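Local coordinates for DNA repair and telomere maintenance protein nbs1 (Schizosaccharomyces pombe, PDB 3HUF) that acts within the MRN complex in DNA double-strand break repair and telomere maintenance, binding phosphorylated partners such as Ctp1 through its FHA and BRCT domains, at residues Ser131-Leu136 / Ser179-Leu184. Sequence-based numbering, arbitrary orientation.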
ATOM      1  N   SER A 131     -10.373   2.474 -11.098  1.00 44.09           N
ATOM      2  CA  SER A 131     -10.758   3.866 -11.322  1.00 44.99           C
ATOM      3  C   SER A 131     -11.195   4.575 -10.027  1.00 44.86           C
ATOM      4  O   SER A 131     -10.766   5.701  -9.767  1.00 45.61           O
ATOM      5  CB  SER A 131     -11.834   3.937 -12.414  1.00 44.91           C
ATOM      6  OG  SER A 131     -12.495   5.183 -12.419  1.00 47.56           O
ATOM      7  N   ASN A 132     -12.008   3.895  -9.216  1.00 44.32           N
ATOM      8  CA  ASN A 132     -12.426   4.343  -7.892  1.00 44.19           C
ATOM      9  C   ASN A 132     -11.226   4.716  -7.033  1.00 43.05           C
ATOM     10  O   ASN A 132     -11.161   5.820  -6.501  1.00 41.68           O
ATOM     11  CB  ASN A 132     -13.214   3.191  -7.217  1.00 45.77           C
ATOM     12  CG  ASN A 132     -13.979   3.607  -5.952  1.00 48.24           C
ATOM     13  OD1 ASN A 132     -13.422   3.620  -4.841  1.00 50.27           O
ATOM     14  ND2 ASN A 132     -15.293   3.855  -6.105  1.00 50.80           N
ATOM     15  N   LEU A 133     -10.263   3.794  -6.921  1.00 42.10           N
ATOM     16  CA  LEU A 133      -9.115   3.987  -6.007  1.00 40.74           C
ATOM     17  C   LEU A 133      -8.132   4.994  -6.566  1.00 39.47           C
ATOM     18  O   LEU A 133      -7.584   5.793  -5.823  1.00 38.88           O
ATOM     19  CB  LEU A 133      -8.418   2.671  -5.669  1.00 39.68           C
ATOM     20  CG  LEU A 133      -9.307   1.545  -5.156  1.00 44.56           C
ATOM     21  CD1 LEU A 133      -8.490   0.351  -4.725  1.00 46.56           C
ATOM     22  CD2 LEU A 133     -10.233   1.996  -3.993  1.00 46.72           C
ATOM     23  N   ASN A 134      -7.944   4.975  -7.878  1.00 39.09           N
ATOM     24  CA  ASN A 134      -7.076   5.940  -8.531  1.00 39.69           C
ATOM     25  C   ASN A 134      -7.528   7.385  -8.248  1.00 39.44           C
ATOM     26  O   ASN A 134      -6.701   8.256  -8.005  1.00 39.63           O
ATOM     27  CB  ASN A 134      -6.957   5.654 -10.039  1.00 39.44           C
ATOM     28  CG  ASN A 134      -6.258   4.296 -10.338  1.00 42.29           C
ATOM     29  OD1 ASN A 134      -5.609   3.674  -9.460  1.00 44.45           O
ATOM     30  ND2 ASN A 134      -6.429   3.819 -11.562  1.00 41.64           N
ATOM     31  N   LEU A 135      -8.844   7.607  -8.248  1.00 38.67           N
ATOM     32  CA  LEU A 135      -9.422   8.918  -7.964  1.00 38.90           C
ATOM     33  C   LEU A 135      -9.200   9.384  -6.533  1.00 38.88           C
ATOM     34  O   LEU A 135      -9.285  10.575  -6.272  1.00 39.46           O
ATOM     35  CB  LEU A 135     -10.911   8.955  -8.327  1.00 39.20           C
ATOM     36  CG  LEU A 135     -11.171   8.844  -9.824  1.00 40.16           C
ATOM     37  CD1 LEU A 135     -12.613   8.476 -10.108  1.00 41.30           C
ATOM     38  CD2 LEU A 135     -10.783  10.130 -10.550  1.00 42.84           C
ATOM     39  N   LEU A 136      -8.884   8.450  -5.631  1.00 37.77           N
ATOM     40  CA  LEU A 136      -8.441   8.777  -4.286  1.00 37.82           C
ATOM     41  C   LEU A 136      -6.935   8.993  -4.176  1.00 37.76           C
ATOM     42  O   LEU A 136      -6.462   9.390  -3.121  1.00 38.56           O
ATOM     43  CB  LEU A 136      -8.842   7.671  -3.291  1.00 37.35           C
ATOM     44  CG  LEU A 136     -10.328   7.333  -3.155  1.00 37.11           C
ATOM     45  CD1 LEU A 136     -10.568   6.213  -2.116  1.00 37.49           C
ATOM     46  CD2 LEU A 136     -11.129   8.596  -2.795  1.00 36.84           C
ATOM     47  N   SER A 179     -15.411  -5.621   1.406  1.00 41.73           N
ATOM     48  CA  SER A 179     -16.090  -4.777   2.402  1.00 41.57           C
ATOM     49  C   SER A 179     -15.305  -3.489   2.712  1.00 41.28           C
ATOM     50  O   SER A 179     -15.898  -2.429   2.902  1.00 42.02           O
ATOM     51  CB  SER A 179     -16.397  -5.569   3.691  1.00 41.56           C
ATOM     52  OG  SER A 179     -15.207  -5.850   4.422  1.00 42.95           O
ATOM     53  N   TYR A 180     -13.981  -3.574   2.750  1.00 40.21           N
ATOM     54  CA  TYR A 180     -13.165  -2.383   2.910  1.00 39.67           C
ATOM     55  C   TYR A 180     -13.203  -1.501   1.653  1.00 40.08           C
ATOM     56  O   TYR A 180     -13.232  -0.264   1.746  1.00 39.92           O
ATOM     57  CB  TYR A 180     -11.723  -2.732   3.276  1.00 39.61           C
ATOM     58  CG  TYR A 180     -10.827  -1.516   3.418  1.00 39.13           C
ATOM     59  CD1 TYR A 180     -10.908  -0.682   4.540  1.00 38.88           C
ATOM     60  CD2 TYR A 180      -9.924  -1.186   2.419  1.00 40.22           C
ATOM     61  CE1 TYR A 180     -10.083   0.442   4.658  1.00 36.86           C
ATOM     62  CE2 TYR A 180      -9.098  -0.074   2.521  1.00 41.41           C
ATOM     63  CZ  TYR A 180      -9.178   0.735   3.647  1.00 40.02           C
ATOM     64  OH  TYR A 180      -8.350   1.836   3.715  1.00 39.89           O
ATOM     65  N   LEU A 181     -13.217  -2.125   0.478  1.00 39.70           N
ATOM     66  CA  LEU A 181     -13.325  -1.374  -0.767  1.00 39.42           C
ATOM     67  C   LEU A 181     -14.638  -0.597  -0.812  1.00 40.07           C
ATOM     68  O   LEU A 181     -14.659   0.562  -1.216  1.00 40.18           O
ATOM     69  CB  LEU A 181     -13.192  -2.299  -1.978  1.00 38.84           C
ATOM     70  CG  LEU A 181     -11.861  -3.040  -2.115  1.00 38.63           C
ATOM     71  CD1 LEU A 181     -11.902  -4.011  -3.284  1.00 37.49           C
ATOM     72  CD2 LEU A 181     -10.671  -2.074  -2.263  1.00 36.67           C
ATOM     73  N   GLN A 182     -15.723  -1.226  -0.370  1.00 41.02           N
ATOM     74  CA  GLN A 182     -17.021  -0.562  -0.283  1.00 42.70           C
ATOM     75  C   GLN A 182     -16.949   0.697   0.602  1.00 43.07           C
ATOM     76  O   GLN A 182     -17.503   1.738   0.254  1.00 42.60           O
ATOM     77  CB  GLN A 182     -18.097  -1.545   0.209  1.00 42.93           C
ATOM     78  CG  GLN A 182     -18.438  -2.616  -0.830  1.00 46.44           C
ATOM     79  CD  GLN A 182     -19.413  -3.656  -0.310  1.00 51.76           C
ATOM     80  OE1 GLN A 182     -19.935  -3.530   0.803  1.00 55.08           O
ATOM     81  NE2 GLN A 182     -19.673  -4.693  -1.114  1.00 52.21           N
ATOM     82  N   TYR A 183     -16.246   0.580   1.728  1.00 43.73           N
ATOM     83  CA  TYR A 183     -15.915   1.718   2.568  1.00 45.00           C
ATOM     84  C   TYR A 183     -15.167   2.805   1.792  1.00 45.33           C
ATOM     85  O   TYR A 183     -15.585   3.956   1.812  1.00 45.93           O
ATOM     86  CB  TYR A 183     -15.120   1.263   3.791  1.00 45.29           C
ATOM     87  CG  TYR A 183     -14.493   2.369   4.613  1.00 47.73           C
ATOM     88  CD1 TYR A 183     -15.277   3.319   5.255  1.00 50.97           C
ATOM     89  CD2 TYR A 183     -13.108   2.445   4.777  1.00 50.42           C
ATOM     90  CE1 TYR A 183     -14.694   4.339   6.020  1.00 52.93           C
ATOM     91  CE2 TYR A 183     -12.520   3.455   5.541  1.00 50.34           C
ATOM     92  CZ  TYR A 183     -13.319   4.390   6.162  1.00 52.96           C
ATOM     93  OH  TYR A 183     -12.752   5.396   6.924  1.00 55.92           O
ATOM     94  N   LEU A 184     -14.086   2.463   1.096  1.00 45.48           N
ATOM     95  CA  LEU A 184     -13.378   3.473   0.280  1.00 45.95           C
ATOM     96  C   LEU A 184     -14.243   4.187  -0.769  1.00 46.66           C
ATOM     97  O   LEU A 184     -14.008   5.353  -1.089  1.00 46.77           O
ATOM     98  CB  LEU A 184     -12.148   2.881  -0.395  1.00 45.95           C
ATOM     99  CG  LEU A 184     -11.002   2.433   0.508  1.00 45.99           C
ATOM    100  CD1 LEU A 184      -9.835   1.957  -0.334  1.00 45.45           C
ATOM    101  CD2 LEU A 184     -10.571   3.558   1.448  1.00 46.05           C
TER
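Asn132 brings the one flat side-chain group that meets the other segment, and it leads with its oxygen rather than with a face. Asn132 OD1 lies 4.2 Å from Leu184 O. The two oxygens form no hydrogen bond. Asn132 turns CG away from its own backbone N (chi1 -167°), and this carries the amide toward the last turn of 179-184, where it also touches Ser185. Neither tyrosine ring touches 131-136. Tyr180 and Tyr183 pack on helix 198-209 instead.

The rest of the contact is leucine on leucine. Leu133 divides its methyls between two partners one turn apart. Its CD2 sits 3.7 Å from Leu184 CD1, and its CD1 lies 4.1 Å from Leu181 CD2. It crosses both at about a right angle. Leu136 CD1 comes in at a slant, 4.1 Å from Leu184 CB and 3.7 Å from Leu184 O. Leu184 is thus met at CD1, CB and its backbone oxygen.

Helices 123-134 and 178-184 are the pair that flank one face of the parallel sheet in a BRCT domain, here the first of two. Beneath them, Leu133 and Leu181 both rest on Phe120 of strand 118-120. No hydrogen bond or salt bridge joins the two segments, so what holds them together directly is probably the burial of apolar leucine branches in van der Waals contact.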